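Local coordinates for protein GMP reductase (PDB 6JIG) that binds guanine nucleotides at a site in its CBS domains and probably catalyses the irreversible NADPH-dependent deamination of GMP to IMP, at residues 11-16 and 330-335; 173-178 and 194-199; 254-259 and 279-284. The protein carries 1 engineered substitution. All blocks are in the same frame, centred on the assembly; numbering follows the deposited sequence.

Interaction 1: residues 11-16 and 330-335; sequences TGLTYD and QLSAVL
Ser332 and Leu13 grip each other through two hydrogen bonds. Leu13 N gives its hydrogen almost straight to Ser332 OG (2.7 Å, 170° at the hydrogen), while Ser332 N returns a bond to Leu13 O at 3.0 Å. The second donor sits 19° off the carbonyl plane, at the open first turn of helix 330-344, where backbone N-H groups lack acceptors within the helix. With OG beside its own backbone N (chi1 -68°), Ser332 presents hydroxyl and amide together to one residue. The hydroxyl also hydrogen-bonds Ser6 OG of a neighbouring subunit. Gly12 CA lies 3.3 Å from Ser332 OG.

Leu331 packs beyond this pair: CB lies 3.2 Å from Leu13 O and against the Thr14 carbonyl carbon, CD2 reaches Leu13 CB, and CD1 comes within 4.0 Å of Tyr15 CD1. Tyr15 runs alongside Gln330 in the same direction, its OH 3.3 Å from Gln330 CG and its ring nearly perpendicular to the amide. A water in the ring plane joins Tyr15 OH (2.8 Å) to Gln330 NE2 (3.0 Å).

Gln330 NE2 also bonds Ile310 O, tying this TIM-barrel helix to strand 307-310 near Gly311, a predicted NAD(+)-binding residue. Tyr15 packs on helix 357-365, Leu331 touches Phe472 of strand 472-475, and Thr11 and Gly12 extend a parallel sheet into another subunit.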
loop_
_atom_site.group_PDB
_atom_site.type_symbol
_atom_site.label_atom_id
_atom_site.label_comp_id
_atom_site.label_asym_id
_atom_site.label_seq_id
_atom_site.Cartn_x
_atom_site.Cartn_y
_atom_site.Cartn_z
ATOM N N THR A 11 13.778 -35.433 -1.588
ATOM C CA THR A 11 13.201 -34.156 -1.980
ATOM C C THR A 11 12.109 -34.388 -3.016
ATOM O O THR A 11 12.335 -35.077 -4.012
ATOM C CB THR A 11 14.278 -33.222 -2.532
ATOM O OG1 THR A 11 15.125 -32.827 -1.453
ATOM C CG2 THR A 11 13.648 -31.971 -3.141
ATOM N N GLY A 12 10.929 -33.820 -2.781
ATOM C CA GLY A 12 9.840 -33.893 -3.742
ATOM C C GLY A 12 9.740 -32.596 -4.525
ATOM O O GLY A 12 10.020 -31.520 -4.007
ATOM N N LEU A 13 9.338 -32.704 -5.786
ATOM C CA LEU A 13 9.254 -31.557 -6.678
ATOM C C LEU A 13 7.807 -31.277 -7.038
ATOM O O LEU A 13 6.996 -32.204 -7.167
ATOM C CB LEU A 13 10.043 -31.805 -7.964
ATOM C CG LEU A 13 11.499 -32.204 -7.750
ATOM C CD1 LEU A 13 12.117 -32.531 -9.099
ATOM C CD2 LEU A 13 12.249 -31.094 -7.057
ATOM N N THR A 14 7.491 -30.002 -7.227
ATOM C CA THR A 14 6.204 -29.632 -7.796
ATOM C C THR A 14 6.409 -29.026 -9.183
ATOM O O THR A 14 7.538 -28.946 -9.688
ATOM C CB THR A 14 5.439 -28.680 -6.871
ATOM O OG1 THR A 14 4.085 -28.603 -7.329
ATOM C CG2 THR A 14 6.070 -27.288 -6.895
ATOM N N TYR A 15 5.303 -28.596 -9.807
ATOM C CA TYR A 15 5.383 -28.109 -11.188
ATOM C C TYR A 15 6.335 -26.928 -11.300
ATOM O O TYR A 15 7.146 -26.865 -12.231
ATOM C CB TYR A 15 4.006 -27.711 -11.708
ATOM C CG TYR A 15 3.035 -28.870 -11.723
ATOM C CD1 TYR A 15 3.344 -30.039 -12.406
ATOM C CD2 TYR A 15 1.829 -28.805 -11.037
ATOM C CE1 TYR A 15 2.459 -31.111 -12.424
ATOM C CE2 TYR A 15 0.927 -29.889 -11.052
ATOM C CZ TYR A 15 1.262 -31.028 -11.747
ATOM O OH TYR A 15 0.407 -32.102 -11.790
ATOM N N ASP A 16 6.252 -25.981 -10.358
ATOM C CA ASP A 16 7.125 -24.808 -10.402
ATOM C C ASP A 16 8.598 -25.133 -10.175
ATOM O O ASP A 16 9.434 -24.224 -10.297
ATOM C CB ASP A 16 6.683 -23.769 -9.373
ATOM C CG ASP A 16 5.548 -22.911 -9.867
ATOM O OD1 ASP A 16 5.210 -22.997 -11.069
ATOM O OD2 ASP A 16 4.986 -22.153 -9.052
ATOM N N GLN A 330 3.529 -32.266 -6.082
ATOM C CA GLN A 330 2.652 -32.968 -7.023
ATOM C C GLN A 330 3.408 -33.580 -8.200
ATOM O O GLN A 330 3.003 -34.634 -8.706
ATOM C CB GLN A 330 1.557 -32.024 -7.521
ATOM C CG GLN A 330 0.580 -32.661 -8.538
ATOM C CD GLN A 330 -0.385 -33.680 -7.918
ATOM O OE1 GLN A 330 -0.117 -34.270 -6.871
ATOM N NE2 GLN A 330 -1.522 -33.886 -8.583
ATOM N N LEU A 331 4.502 -32.960 -8.658
ATOM C CA LEU A 331 5.226 -33.575 -9.768
ATOM C C LEU A 331 5.812 -34.911 -9.350
ATOM O O LEU A 331 5.713 -35.903 -10.088
ATOM C CB LEU A 331 6.328 -32.652 -10.305
ATOM C CG LEU A 331 6.979 -33.200 -11.580
ATOM C CD1 LEU A 331 6.225 -32.718 -12.821
ATOM C CD2 LEU A 331 8.471 -32.823 -11.686
ATOM N N SER A 332 6.390 -34.974 -8.151
ATOM C CA SER A 332 6.954 -36.235 -7.682
ATOM C C SER A 332 5.853 -37.270 -7.462
ATOM O O SER A 332 6.078 -38.469 -7.642
ATOM C CB SER A 332 7.732 -36.022 -6.379
ATOM O OG SER A 332 8.902 -35.247 -6.596
ATOM N N ALA A 333 4.671 -36.829 -7.022
ATOM C CA ALA A 333 3.582 -37.782 -6.798
ATOM C C ALA A 333 3.135 -38.406 -8.114
ATOM O O ALA A 333 2.920 -39.623 -8.202
ATOM C CB ALA A 333 2.402 -37.091 -6.115
ATOM N N VAL A 334 3.008 -37.580 -9.152
ATOM C CA VAL A 334 2.644 -38.073 -10.481
ATOM C C VAL A 334 3.716 -39.023 -11.010
ATOM O O VAL A 334 3.414 -40.102 -11.534
ATOM C CB VAL A 334 2.406 -36.885 -11.428
ATOM C CG1 VAL A 334 2.200 -37.362 -12.896
ATOM C CG2 VAL A 334 1.206 -36.065 -10.943
ATOM N N LEU A 335 4.987 -38.631 -10.897
ATOM C CA LEU A 335 6.064 -39.498 -11.369
ATOM C C LEU A 335 6.016 -40.857 -10.694
ATOM O O LEU A 335 6.128 -41.894 -11.357
ATOM C CB LEU A 335 7.420 -38.843 -11.115
ATOM C CG LEU A 335 7.858 -37.686 -12.019
ATOM C CD1 LEU A 335 9.096 -37.029 -11.418
ATOM C CD2 LEU A 335 8.158 -38.153 -13.439
HETATM O O HOH W 1 -2.162 -31.982 -10.762
#

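Interaction 2: residues 173-178 and 194-199; sequences TNTSIS and VPIVGQ
Ile196 CG2 lies over one face of the Asn174-Thr175 peptide, 3.7 Å from Asn174 O and 3.9 Å from Asn174 C, and CD1 approaches Asn174 O from the same side. Both methyl ends of the isoleucine therefore gather round one carbonyl. Thr175 crosses Ile196 at a slant, CG2 to CG2 at 3.9 Å; Ile177, whose CB points toward the strand, adds a looser touch of CG2 on Ile196 CD1.

At the other end, Thr173 meets Val197 without a direct N-H bond. Thr173 CA makes a CA-H...O contact with Val197 O (3.5 Å), and a water donates to both Thr173 O (2.7 Å) and Val197 O (2.8 Å), tying two carbonyls that could not bond to each other. The threonine holds OG1 between its backbone N and carbonyl carbon (chi1 50°), which leaves CG2 to lie over Val197 O and beside Val197 CG2.

Asn174 points its CB away from the strand, and its amide bonds within its own loop. Its OD1 accepts from Ser176 N at 2.8 Å, closing an Asx turn, with the donor tilted 34° out of the carbonyl plane. A type I turn from Asn174 to Ile177 overlaps it, with Ile177 N bonded to Asn174 O. Ser178 then N-caps helix 179-189, its OG receiving Glu181 N.

Through its backbone, Ile196 pairs with strand 203-208, while Pro195 and Val197 bond to Ser172. The side chain of Ile177 is about 11 Å from that of Asp211, which contributes to the second GMP site. This loop, helix and edge strand belong to the second CBS motif.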
loop_
_atom_site.group_PDB
_atom_site.type_symbol
_atom_site.label_atom_id
_atom_site.label_comp_id
_atom_site.label_asym_id
_atom_site.label_seq_id
_atom_site.Cartn_x
_atom_site.Cartn_y
_atom_site.Cartn_z
ATOM N N THR A 173 -40.180 -45.990 -39.219
ATOM C CA THR A 173 -40.365 -47.124 -38.327
ATOM C C THR A 173 -39.054 -47.855 -38.067
ATOM O O THR A 173 -39.066 -48.948 -37.494
ATOM C CB THR A 173 -41.408 -48.113 -38.883
ATOM O OG1 THR A 173 -41.091 -48.431 -40.245
ATOM C CG2 THR A 173 -42.804 -47.526 -38.814
ATOM N N ASN A 174 -37.929 -47.282 -38.487
ATOM C CA ASN A 174 -36.633 -47.944 -38.382
ATOM C C ASN A 174 -36.011 -47.565 -37.043
ATOM O O ASN A 174 -35.413 -46.497 -36.907
ATOM C CB ASN A 174 -35.732 -47.562 -39.549
ATOM C CG ASN A 174 -34.439 -48.353 -39.572
ATOM O OD1 ASN A 174 -34.107 -49.047 -38.614
ATOM N ND2 ASN A 174 -33.707 -48.262 -40.672
ATOM N N THR A 175 -36.143 -48.449 -36.056
ATOM C CA THR A 175 -35.504 -48.244 -34.760
ATOM C C THR A 175 -33.990 -48.428 -34.807
ATOM O O THR A 175 -33.315 -48.158 -33.807
ATOM C CB THR A 175 -36.115 -49.182 -33.721
ATOM O OG1 THR A 175 -36.097 -50.524 -34.224
ATOM C CG2 THR A 175 -37.554 -48.769 -33.403
ATOM N N SER A 176 -33.436 -48.867 -35.935
ATOM C CA SER A 176 -31.998 -48.986 -36.126
ATOM C C SER A 176 -31.478 -47.988 -37.138
ATOM O O SER A 176 -30.397 -48.193 -37.700
ATOM C CB SER A 176 -31.627 -50.402 -36.565
ATOM O OG SER A 176 -31.923 -51.318 -35.540
ATOM N N ILE A 177 -32.242 -46.923 -37.407
ATOM C CA ILE A 177 -31.898 -46.026 -38.500
ATOM C C ILE A 177 -30.483 -45.499 -38.305
ATOM O O ILE A 177 -30.048 -45.220 -37.180
ATOM C CB ILE A 177 -32.929 -44.889 -38.601
ATOM C CG1 ILE A 177 -32.712 -44.069 -39.871
ATOM C CG2 ILE A 177 -32.858 -43.980 -37.378
ATOM C CD1 ILE A 177 -33.917 -43.221 -40.238
ATOM N N SER A 178 -29.742 -45.399 -39.400
ATOM C CA SER A 178 -28.380 -44.905 -39.353
ATOM C C SER A 178 -28.372 -43.383 -39.440
ATOM O O SER A 178 -29.385 -42.745 -39.734
ATOM C CB SER A 178 -27.552 -45.515 -40.481
ATOM O OG SER A 178 -27.818 -44.853 -41.708
ATOM N N VAL A 194 -37.592 -36.113 -37.271
ATOM C CA VAL A 194 -38.067 -37.410 -37.734
ATOM C C VAL A 194 -38.388 -38.256 -36.510
ATOM O O VAL A 194 -37.494 -38.831 -35.882
ATOM C CB VAL A 194 -37.035 -38.106 -38.639
ATOM C CG1 VAL A 194 -37.520 -39.500 -39.024
ATOM C CG2 VAL A 194 -36.770 -37.272 -39.888
ATOM N N PRO A 195 -39.651 -38.332 -36.118
ATOM C CA PRO A 195 -40.040 -39.294 -35.087
ATOM C C PRO A 195 -39.931 -40.720 -35.605
ATOM O O PRO A 195 -40.098 -40.991 -36.797
ATOM C CB PRO A 195 -41.493 -38.921 -34.780
ATOM C CG PRO A 195 -41.960 -38.220 -35.996
ATOM C CD PRO A 195 -40.790 -37.531 -36.596
ATOM N N ILE A 196 -39.615 -41.629 -34.692
ATOM C CA ILE A 196 -39.610 -43.062 -34.954
ATOM C C ILE A 196 -40.818 -43.645 -34.242
ATOM O O ILE A 196 -40.958 -43.492 -33.023
ATOM C CB ILE A 196 -38.313 -43.729 -34.469
ATOM C CG1 ILE A 196 -37.083 -42.947 -34.935
ATOM C CG2 ILE A 196 -38.277 -45.215 -34.885
ATOM C CD1 ILE A 196 -36.958 -42.814 -36.428
ATOM N N VAL A 197 -41.700 -44.306 -34.992
ATOM C CA VAL A 197 -42.905 -44.869 -34.402
ATOM C C VAL A 197 -42.893 -46.384 -34.556
ATOM O O VAL A 197 -42.140 -46.953 -35.351
ATOM C CB VAL A 197 -44.195 -44.287 -35.014
ATOM C CG1 VAL A 197 -44.313 -42.810 -34.704
ATOM C CG2 VAL A 197 -44.224 -44.537 -36.503
ATOM N N GLY A 198 -43.760 -47.032 -33.784
ATOM C CA GLY A 198 -43.908 -48.470 -33.825
ATOM C C GLY A 198 -44.882 -48.920 -34.899
ATOM O O GLY A 198 -45.314 -48.149 -35.759
ATOM N N GLN A 199 -45.230 -50.209 -34.837
ATOM C CA GLN A 199 -46.099 -50.778 -35.861
ATOM C C GLN A 199 -47.520 -50.238 -35.755
ATOM O O GLN A 199 -48.242 -50.205 -36.759
ATOM C CB GLN A 199 -46.089 -52.308 -35.773
ATOM C CG GLN A 199 -45.502 -52.851 -34.472
HETATM O O HOH W 2 -40.777 -49.358 -35.434
#

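Interaction 3: residues 254-259 and 279-284; sequences DVLVVD and PRTASV
Leu256 and Val284 each turn a branch away from their own carbonyl carbon: Leu256 places CG beside its backbone N (chi1 -66°), and Val284 does likewise with CG1 (chi1 -57°). Val284 CG2 is thereby left between N and carbonyl carbon, where it meets Leu256 CG at 3.9 Å; the two side chains cross at about a right angle. Leu256 CD1 extends past this methyl to a looser touch on Thr281 CG2 (4.4 Å). Val284 also rests on backbone, with CB 3.6 Å and CG1 3.9 Å from Asp254 O.

No hydrogen bond joins the segments, which meet by van der Waals packing of side chains and of Val284 on the Asp254 carbonyl. Val284 ends a type I turn from Thr281 (weak Val284 N to Thr281 O bond), its CB pointing toward the strand. Thr281 OG1 bonds back to Leu275 O of helix 266-277, and Asp254, its CB pointing away from the turn, forms a salt bridge with Lys92.

Just beyond Val284 the chain enters strand 285-291, whose Asp285 and Ile287 pair with Leu256. Strand 255-259, helix 266-277 and strand 285-291 thus make a beta-alpha-beta crossover of the TIM barrel, with this contact at its returning loop.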
loop_
_atom_site.group_PDB
_atom_site.type_symbol
_atom_site.label_atom_id
_atom_site.label_comp_id
_atom_site.label_asym_id
_atom_site.label_seq_id
_atom_site.Cartn_x
_atom_site.Cartn_y
_atom_site.Cartn_z
ATOM N N ASP A 254 -21.126 -42.664 -16.759
ATOM C CA ASP A 254 -20.211 -43.417 -17.597
ATOM C C ASP A 254 -18.994 -43.928 -16.839
ATOM O O ASP A 254 -18.385 -44.918 -17.261
ATOM C CB ASP A 254 -19.773 -42.550 -18.775
ATOM C CG ASP A 254 -20.939 -42.173 -19.660
ATOM O OD1 ASP A 254 -21.471 -43.099 -20.312
ATOM O OD2 ASP A 254 -21.347 -40.980 -19.687
ATOM N N VAL A 255 -18.627 -43.260 -15.742
ATOM C CA VAL A 255 -17.596 -43.719 -14.815
ATOM C C VAL A 255 -18.000 -43.256 -13.430
ATOM O O VAL A 255 -18.718 -42.263 -13.265
ATOM C CB VAL A 255 -16.172 -43.184 -15.134
ATOM C CG1 VAL A 255 -15.665 -43.713 -16.448
ATOM C CG2 VAL A 255 -16.152 -41.658 -15.145
ATOM N N LEU A 256 -17.532 -43.978 -12.427
ATOM C CA LEU A 256 -17.669 -43.551 -11.046
ATOM C C LEU A 256 -16.293 -43.186 -10.507
ATOM O O LEU A 256 -15.289 -43.811 -10.862
ATOM C CB LEU A 256 -18.270 -44.654 -10.174
ATOM C CG LEU A 256 -19.715 -45.045 -10.477
ATOM C CD1 LEU A 256 -20.095 -46.247 -9.640
ATOM C CD2 LEU A 256 -20.644 -43.873 -10.206
ATOM N N VAL A 257 -16.249 -42.188 -9.632
ATOM C CA VAL A 257 -14.995 -41.755 -9.021
ATOM C C VAL A 257 -15.142 -41.870 -7.510
ATOM O O VAL A 257 -15.861 -41.076 -6.891
ATOM C CB VAL A 257 -14.612 -40.325 -9.425
ATOM C CG1 VAL A 257 -13.272 -39.931 -8.771
ATOM C CG2 VAL A 257 -14.569 -40.182 -10.954
ATOM N N VAL A 258 -14.460 -42.846 -6.918
ATOM C CA VAL A 258 -14.349 -42.950 -5.466
ATOM C C VAL A 258 -13.357 -41.891 -5.016
ATOM O O VAL A 258 -12.188 -41.936 -5.403
ATOM C CB VAL A 258 -13.874 -44.344 -5.037
ATOM C CG1 VAL A 258 -13.692 -44.387 -3.529
ATOM C CG2 VAL A 258 -14.842 -45.392 -5.498
ATOM N N ASP A 259 -13.807 -40.947 -4.189
ATOM C CA ASP A 259 -13.000 -39.759 -3.915
ATOM C C ASP A 259 -13.024 -39.460 -2.427
ATOM O O ASP A 259 -14.044 -39.009 -1.897
ATOM C CB ASP A 259 -13.494 -38.554 -4.721
ATOM C CG ASP A 259 -12.477 -37.413 -4.738
ATOM O OD1 ASP A 259 -11.460 -37.506 -4.017
ATOM O OD2 ASP A 259 -12.687 -36.419 -5.455
ATOM N N PRO A 279 -22.778 -56.322 -9.634
ATOM C CA PRO A 279 -23.111 -56.109 -11.056
ATOM C C PRO A 279 -23.858 -54.815 -11.310
ATOM O O PRO A 279 -23.825 -54.314 -12.439
ATOM C CB PRO A 279 -23.983 -57.330 -11.402
ATOM C CG PRO A 279 -23.655 -58.344 -10.358
ATOM C CD PRO A 279 -23.374 -57.559 -9.105
ATOM N N ARG A 280 -24.520 -54.247 -10.296
ATOM C CA ARG A 280 -25.225 -52.988 -10.496
ATOM C C ARG A 280 -24.272 -51.806 -10.683
ATOM O O ARG A 280 -24.681 -50.775 -11.225
ATOM C CB ARG A 280 -26.154 -52.728 -9.318
ATOM C CG ARG A 280 -27.274 -53.773 -9.193
ATOM C CD ARG A 280 -28.025 -53.631 -7.889
ATOM N NE ARG A 280 -27.201 -53.976 -6.733
ATOM C CZ ARG A 280 -27.606 -53.865 -5.475
ATOM N NH1 ARG A 280 -28.830 -53.427 -5.212
ATOM N NH2 ARG A 280 -26.791 -54.186 -4.478
ATOM N N THR A 281 -23.021 -51.929 -10.248
ATOM C CA THR A 281 -22.036 -50.866 -10.440
ATOM C C THR A 281 -20.824 -51.278 -11.269
ATOM O O THR A 281 -20.120 -50.393 -11.776
ATOM C CB THR A 281 -21.545 -50.341 -9.081
ATOM O OG1 THR A 281 -21.192 -51.444 -8.243
ATOM C CG2 THR A 281 -22.644 -49.550 -8.395
ATOM N N ALA A 282 -20.562 -52.576 -11.435
ATOM C CA ALA A 282 -19.365 -53.027 -12.136
ATOM C C ALA A 282 -19.462 -52.864 -13.642
ATOM O O ALA A 282 -18.487 -53.147 -14.349
ATOM C CB ALA A 282 -19.065 -54.486 -11.795
ATOM N N SER A 283 -20.598 -52.395 -14.148
ATOM C CA SER A 283 -20.727 -52.123 -15.567
ATOM C C SER A 283 -19.990 -50.866 -16.003
ATOM O O SER A 283 -19.913 -50.618 -17.208
ATOM C CB SER A 283 -22.198 -51.989 -15.944
ATOM O OG SER A 283 -22.833 -51.032 -15.109
ATOM N N VAL A 284 -19.456 -50.062 -15.075
ATOM C CA VAL A 284 -18.717 -48.860 -15.455
ATOM C C VAL A 284 -17.356 -48.857 -14.767
ATOM O O VAL A 284 -17.167 -49.457 -13.705
ATOM C CB VAL A 284 -19.478 -47.548 -15.130
ATOM C CG1 VAL A 284 -20.870 -47.526 -15.803
ATOM C CG2 VAL A 284 -19.586 -47.334 -13.635
#

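Interactions 1 and 3 both belong to the TIM barrel domain, with centres 29 Å apart, whereas interaction 2 lies in the CBS region, its centre 54 Å from that of interaction 1 and on the other side of the chain's centre. Interactions 1 and 3 are buried; interaction 2 is partly exposed. Their chemistry differs accordingly: in interaction 1 a helix start gives one direct hydrogen bond and accepts another, with a water bridge beside them; a water bridges two carbonyls next to an edge strand in interaction 2; interaction 3 has only van der Waals packing between its segments. No secondary-structure element is shared among them, and only interaction 1 is touched by other subunits.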